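Local coordinates for protein thymidylate kinase (Ehrlichia chaffeensis, PDB 3LD9) that probably phosphorylates dTMP to dTDP with ATP as phosphate donor, a step in both the de novo and salvage routes to dTTP, at residues 94-97 with 98-102; 82-85 with 86-90. All blocks are in the same frame, centred on the assembly; numbering follows the deposited sequence.

Both contacts are local and lie on one helix, 81-105. Contact 2 (82-85 with 86-90) comes first along the chain, near the start of the helix. Contact 1 (94-97 with 98-102) follows towards its end. Their centres are about 17 Å apart, and the two contacts do not touch each other apart from following on along the helix. Helix 81-105 leads into strand 109-113 of the parallel five-stranded sheet, which has the strand order 2-3-1-4-5. Both contacts also touch the second subunit, so the helix packs in its own chain and also borders that subunit. Contact 2 is a regular helical run beside helices 116-126 and 131-141. Contact 1 holds a wider turn and a proline kink.

Contact 1 (94-97 with 98-102); sequences EHFV and KIIKP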
ATOM      1  N   GLU A  94      -7.753  -2.452   7.346  1.00 18.61           N
ATOM      2  CA  GLU A  94      -6.435  -2.204   6.759  1.00 19.34           C
ATOM      3  C   GLU A  94      -5.494  -1.455   7.714  1.00 18.88           C
ATOM      4  O   GLU A  94      -4.318  -1.829   7.905  1.00 19.00           O
ATOM      5  CB  GLU A  94      -6.566  -1.392   5.466  1.00 20.10           C
ATOM      6  CG  GLU A  94      -6.753  -2.195   4.172  1.00 22.48           C
ATOM      7  CD  GLU A  94      -5.673  -3.231   3.914  1.00 24.53           C
ATOM      8  OE1 GLU A  94      -5.915  -4.430   4.217  1.00 26.25           O
ATOM      9  OE2 GLU A  94      -4.582  -2.849   3.411  1.00 26.05           O
ATOM     10  N   HIS A  95      -6.022  -0.390   8.289  1.00 17.93           N
ATOM     11  CA  HIS A  95      -5.272   0.478   9.173  1.00 17.90           C
ATOM     12  C   HIS A  95      -4.857  -0.255  10.439  1.00 19.00           C
ATOM     13  O   HIS A  95      -3.727  -0.130  10.911  1.00 18.39           O
ATOM     14  CB  HIS A  95      -6.135   1.664   9.514  1.00 18.23           C
ATOM     15  CG  HIS A  95      -5.447   2.744  10.285  1.00 17.41           C
ATOM     16  ND1 HIS A  95      -6.126   3.562  11.151  1.00 17.43           N
ATOM     17  CD2 HIS A  95      -4.167   3.171  10.289  1.00 18.97           C
ATOM     18  CE1 HIS A  95      -5.294   4.460  11.647  1.00 20.91           C
ATOM     19  NE2 HIS A  95      -4.092   4.243  11.143  1.00 16.82           N
ATOM     20  N   PHE A  96      -5.782  -1.024  10.993  1.00 19.59           N
ATOM     21  CA  PHE A  96      -5.479  -1.756  12.194  1.00 20.45           C
ATOM     22  C   PHE A  96      -4.380  -2.781  11.966  1.00 20.98           C
ATOM     23  O   PHE A  96      -3.450  -2.872  12.775  1.00 21.57           O
ATOM     24  CB  PHE A  96      -6.700  -2.454  12.745  1.00 20.52           C
ATOM     25  CG  PHE A  96      -6.434  -3.135  14.034  1.00 20.64           C
ATOM     26  CD1 PHE A  96      -6.271  -2.394  15.188  1.00 22.63           C
ATOM     27  CD2 PHE A  96      -6.317  -4.496  14.101  1.00 23.33           C
ATOM     28  CE1 PHE A  96      -6.001  -3.003  16.397  1.00 24.02           C
ATOM     29  CE2 PHE A  96      -6.030  -5.120  15.304  1.00 24.53           C
ATOM     30  CZ  PHE A  96      -5.887  -4.363  16.465  1.00 24.51           C
ATOM     31  N   VAL A  97      -4.500  -3.555  10.893  1.00 21.10           N
ATOM     32  CA  VAL A  97      -3.554  -4.633  10.639  1.00 22.23           C
ATOM     33  C   VAL A  97      -2.171  -4.100  10.205  1.00 22.43           C
ATOM     34  O   VAL A  97      -1.154  -4.624  10.620  1.00 21.71           O
ATOM     35  CB  VAL A  97      -4.112  -5.660   9.601  1.00 23.01           C
ATOM     36  CG1 VAL A  97      -3.033  -6.699   9.255  1.00 24.19           C
ATOM     37  CG2 VAL A  97      -5.333  -6.392  10.176  1.00 23.64           C
ATOM     38  N   LYS A  98      -2.138  -3.035   9.402  1.00 21.28           N
ATOM     39  CA  LYS A  98      -0.875  -2.545   8.884  1.00 22.41           C
ATOM     40  C   LYS A  98      -0.149  -1.595   9.824  1.00 21.76           C
ATOM     41  O   LYS A  98       1.062  -1.671   9.920  1.00 21.11           O
ATOM     42  CB  LYS A  98      -1.069  -1.972   7.461  1.00 22.14           C
ATOM     43  CG  LYS A  98      -1.398  -3.160   6.465  1.00 26.64           C
ATOM     44  CD  LYS A  98      -1.694  -2.735   5.034  1.00 29.82           C
ATOM     45  CE  LYS A  98      -1.716  -3.938   4.050  1.00 33.19           C
ATOM     46  NZ  LYS A  98      -2.970  -4.755   4.085  1.00 31.54           N
ATOM     47  N   ILE A  99      -0.877  -0.753  10.559  1.00 21.12           N
ATOM     48  CA  ILE A  99      -0.260   0.330  11.306  1.00 21.04           C
ATOM     49  C   ILE A  99      -0.497   0.165  12.785  1.00 22.16           C
ATOM     50  O   ILE A  99       0.453   0.066  13.547  1.00 23.93           O
ATOM     51  CB  ILE A  99      -0.815   1.705  10.889  1.00 20.80           C
ATOM     52  CG1 ILE A  99      -0.656   1.915   9.376  1.00 21.28           C
ATOM     53  CG2 ILE A  99      -0.142   2.812  11.685  1.00 20.18           C
ATOM     54  CD1 ILE A  99       0.798   1.816   8.847  1.00 21.27           C
ATOM     55  N   ILE A 100      -1.743   0.120  13.225  1.00 21.21           N
ATOM     56  CA  ILE A 100      -1.979   0.203  14.663  1.00 21.25           C
ATOM     57  C   ILE A 100      -1.449  -1.028  15.445  1.00 22.92           C
ATOM     58  O   ILE A 100      -0.733  -0.883  16.444  1.00 21.89           O
ATOM     59  CB  ILE A 100      -3.453   0.425  14.998  1.00 20.47           C
ATOM     60  CG1 ILE A 100      -3.930   1.759  14.400  1.00 21.26           C
ATOM     61  CG2 ILE A 100      -3.660   0.390  16.489  1.00 18.85           C
ATOM     62  CD1 ILE A 100      -5.485   1.950  14.328  1.00 19.43           C
ATOM     63  N   LYS A 101      -1.833  -2.227  15.012  1.00 23.03           N
ATOM     64  CA  LYS A 101      -1.452  -3.435  15.763  1.00 24.83           C
ATOM     65  C   LYS A 101       0.066  -3.680  15.752  1.00 25.22           C
ATOM     66  O   LYS A 101       0.633  -4.024  16.781  1.00 26.47           O
ATOM     67  CB  LYS A 101      -2.233  -4.638  15.235  1.00 25.62           C
ATOM     68  CG  LYS A 101      -1.899  -5.994  15.838  1.00 29.66           C
ATOM     69  CD  LYS A 101      -2.578  -6.222  17.134  1.00 33.50           C
ATOM     70  CE  LYS A 101      -2.353  -7.639  17.648  1.00 36.19           C
ATOM     71  NZ  LYS A 101      -3.470  -8.574  17.343  1.00 38.40           N
ATOM     72  N   PRO A 102       0.732  -3.537  14.596  1.00 24.02           N
ATOM     73  CA  PRO A 102       2.172  -3.742  14.695  1.00 25.05           C
ATOM     74  C   PRO A 102       2.911  -2.698  15.550  1.00 25.41           C
ATOM     75  O   PRO A 102       3.944  -3.020  16.137  1.00 27.17           O
ATOM     76  CB  PRO A 102       2.654  -3.713  13.225  1.00 24.93           C
ATOM     77  CG  PRO A 102       1.441  -3.957  12.392  1.00 23.66           C
ATOM     78  CD  PRO A 102       0.245  -3.536  13.207  1.00 23.17           C
TER
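A chi1 of -173° sets the H95 ring opposite its own backbone N and brings it against I99 and I100. F96 makes the same choice (chi1 -176°), and its ring reaches I100 and K101. CD2 of H95 meets I99 CB obliquely. CD1 of I100 sits over one face of the H95 ring, 3.8 Å from the centroid. This is a CH-pi contact, set off towards the rim. CB of K101 does likewise for F96, 4.0 Å from the ring centroid. E94 and K98 run side by side. K98 NZ meets E94 OE2 at 2.6 Å in a salt bridge, on the syn side but 21° out of the carboxylate plane. Both charged ends also bond to the second subunit: E94 OE1 to S83 OG and D80 N, K98 NZ to G78 O. The H95 ring is fixed through both nitrogens, NE2 by T57 and ND1 by E59. K101 NZ forms a salt bridge with D143 OD1.

The backbone changes step here. H95 O accepts from I99 N at 2.9 Å and from I100 N at 3.1 Å. F96 O takes K101 N at 2.8 Å, five residues on. P102 has no N-H to give, and its CD lies 3.1 Å from V97 O. A wider pi-type turn followed by a kink at proline is the motif, set in helix 81-105 ahead of strand 109-113 of the parallel sheet.

Contact 2 (82-85 with 86-90); sequences LSEL and LFFIA
E84 and F88 run side by side along one flank of the helix. The glutamate is extended, and its OE2 lies 3.4 Å from F88 CZ. E84 CG touches the same end of the ring, 3.6 Å from CE2 of F88. Carboxylate and ring planes are turned 54° apart. E84 O sits over one face of the F88 ring, offset towards its rim. E84 O also accepts from F88 N at 3.0 Å. On another flank L85 and I89 point the same way, with L85 CD1 3.8 Å from I89 CG1. L82 and L86 pair likewise but more loosely, L82 CG to L86 CD1 at 4.1 Å. A chi1 of -178° carries S83 OG to within 3.3 Å of F87 CE2.

This is a regular alpha-helix. The bonds from L86 N to L82 O, F87 N to S83 O, F88 N to E84 O and I89 N to L85 O all span four residues. The one from F87 N to S83 O is 2.9 Å long.

Further out, L85 packs on I134 and L137 of helix 131-141, I89 meets N138 and V141 of that helix, and Q123 of helix 116-126 touches E84, L85 and F88. At the interface, S83 OG makes a hydrogen bond with A90 O of the second subunit, and L86 and F87 pack on the same A90. The side chain of E84 is about 12 Å from that of D30, which is predicted to bind ATP.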
ATOM      1  N   LEU A  82     -25.127   3.034   4.420  1.00 24.29           N
ATOM      2  CA  LEU A  82     -24.605   1.694   4.743  1.00 24.20           C
ATOM      3  C   LEU A  82     -23.317   1.378   3.944  1.00 22.04           C
ATOM      4  O   LEU A  82     -22.362   0.827   4.478  1.00 21.95           O
ATOM      5  CB  LEU A  82     -25.697   0.631   4.569  1.00 24.79           C
ATOM      6  CG  LEU A  82     -25.388  -0.837   4.877  1.00 25.85           C
ATOM      7  CD1 LEU A  82     -24.993  -1.061   6.369  1.00 27.70           C
ATOM      8  CD2 LEU A  82     -26.605  -1.693   4.538  1.00 24.72           C
ATOM      9  N   SER A  83     -23.272   1.753   2.673  1.00 22.18           N
ATOM     10  CA  SER A  83     -22.058   1.625   1.898  1.00 20.93           C
ATOM     11  C   SER A  83     -20.930   2.381   2.569  1.00 21.08           C
ATOM     12  O   SER A  83     -19.805   1.844   2.730  1.00 20.75           O
ATOM     13  CB  SER A  83     -22.285   2.129   0.465  1.00 22.04           C
ATOM     14  OG  SER A  83     -21.134   1.970  -0.340  1.00 20.61           O
ATOM     15  N   GLU A  84     -21.208   3.613   3.001  1.00 21.14           N
ATOM     16  CA  GLU A  84     -20.161   4.460   3.560  1.00 20.60           C
ATOM     17  C   GLU A  84     -19.612   3.838   4.841  1.00 19.51           C
ATOM     18  O   GLU A  84     -18.397   3.796   5.052  1.00 17.77           O
ATOM     19  CB  GLU A  84     -20.668   5.880   3.815  1.00 22.58           C
ATOM     20  CG  GLU A  84     -19.636   6.846   4.447  1.00 24.08           C
ATOM     21  CD  GLU A  84     -20.227   8.209   4.794  1.00 27.99           C
ATOM     22  OE1 GLU A  84     -21.436   8.309   4.931  1.00 31.46           O
ATOM     23  OE2 GLU A  84     -19.479   9.179   4.961  1.00 31.72           O
ATOM     24  N   LEU A  85     -20.495   3.344   5.686  1.00 19.37           N
ATOM     25  CA  LEU A  85     -20.073   2.617   6.879  1.00 19.24           C
ATOM     26  C   LEU A  85     -19.116   1.467   6.508  1.00 17.95           C
ATOM     27  O   LEU A  85     -18.063   1.314   7.103  1.00 17.09           O
ATOM     28  CB  LEU A  85     -21.294   2.068   7.610  1.00 20.16           C
ATOM     29  CG  LEU A  85     -21.055   0.980   8.649  1.00 20.90           C
ATOM     30  CD1 LEU A  85     -20.216   1.524   9.786  1.00 18.75           C
ATOM     31  CD2 LEU A  85     -22.390   0.496   9.168  1.00 19.92           C
ATOM     32  N   LEU A  86     -19.486   0.674   5.514  1.00 17.48           N
ATOM     33  CA  LEU A  86     -18.687  -0.490   5.183  1.00 17.56           C
ATOM     34  C   LEU A  86     -17.341  -0.074   4.594  1.00 17.33           C
ATOM     35  O   LEU A  86     -16.323  -0.737   4.852  1.00 17.99           O
ATOM     36  CB  LEU A  86     -19.456  -1.441   4.255  1.00 17.27           C
ATOM     37  CG  LEU A  86     -20.622  -2.131   5.010  1.00 18.39           C
ATOM     38  CD1 LEU A  86     -21.734  -2.530   4.055  1.00 14.18           C
ATOM     39  CD2 LEU A  86     -20.178  -3.326   5.874  1.00 18.79           C
ATOM     40  N   PHE A  87     -17.293   1.026   3.845  1.00 16.54           N
ATOM     41  CA  PHE A  87     -15.985   1.482   3.355  1.00 16.83           C
ATOM     42  C   PHE A  87     -15.117   1.832   4.554  1.00 16.27           C
ATOM     43  O   PHE A  87     -13.944   1.431   4.600  1.00 17.29           O
ATOM     44  CB  PHE A  87     -16.052   2.678   2.406  1.00 17.12           C
ATOM     45  CG  PHE A  87     -16.362   2.317   0.993  1.00 14.96           C
ATOM     46  CD1 PHE A  87     -15.461   1.616   0.233  1.00 16.00           C
ATOM     47  CD2 PHE A  87     -17.545   2.742   0.408  1.00 15.64           C
ATOM     48  CE1 PHE A  87     -15.752   1.292  -1.110  1.00 14.24           C
ATOM     49  CE2 PHE A  87     -17.861   2.423  -0.882  1.00 14.78           C
ATOM     50  CZ  PHE A  87     -16.964   1.691  -1.651  1.00 16.32           C
ATOM     51  N   PHE A  88     -15.684   2.520   5.536  1.00 17.12           N
ATOM     52  CA  PHE A  88     -14.904   2.914   6.727  1.00 17.87           C
ATOM     53  C   PHE A  88     -14.438   1.714   7.548  1.00 16.95           C
ATOM     54  O   PHE A  88     -13.391   1.762   8.165  1.00 16.22           O
ATOM     55  CB  PHE A  88     -15.666   3.854   7.675  1.00 19.22           C
ATOM     56  CG  PHE A  88     -15.976   5.218   7.112  1.00 21.77           C
ATOM     57  CD1 PHE A  88     -15.251   5.765   6.077  1.00 22.65           C
ATOM     58  CD2 PHE A  88     -17.014   5.963   7.683  1.00 24.84           C
ATOM     59  CE1 PHE A  88     -15.570   7.027   5.580  1.00 25.33           C
ATOM     60  CE2 PHE A  88     -17.328   7.237   7.227  1.00 26.68           C
ATOM     61  CZ  PHE A  88     -16.607   7.767   6.154  1.00 26.43           C
ATOM     62  N   ILE A  89     -15.247   0.661   7.584  1.00 17.14           N
ATOM     63  CA  ILE A  89     -14.908  -0.543   8.335  1.00 16.85           C
ATOM     64  C   ILE A  89     -13.783  -1.307   7.585  1.00 16.58           C
ATOM     65  O   ILE A  89     -12.807  -1.737   8.192  1.00 16.00           O
ATOM     66  CB  ILE A  89     -16.172  -1.387   8.612  1.00 17.20           C
ATOM     67  CG1 ILE A  89     -17.121  -0.631   9.550  1.00 18.70           C
ATOM     68  CG2 ILE A  89     -15.807  -2.720   9.208  1.00 17.90           C
ATOM     69  CD1 ILE A  89     -16.626  -0.517  11.028  1.00 19.14           C
ATOM     70  N   ALA A  90     -13.879  -1.397   6.264  1.00 16.37           N
ATOM     71  CA  ALA A  90     -12.785  -1.965   5.462  1.00 16.52           C
ATOM     72  C   ALA A  90     -11.442  -1.222   5.650  1.00 16.12           C
ATOM     73  O   ALA A  90     -10.401  -1.830   5.810  1.00 15.71           O
ATOM     74  CB  ALA A  90     -13.170  -1.984   3.982  1.00 15.54           C
TER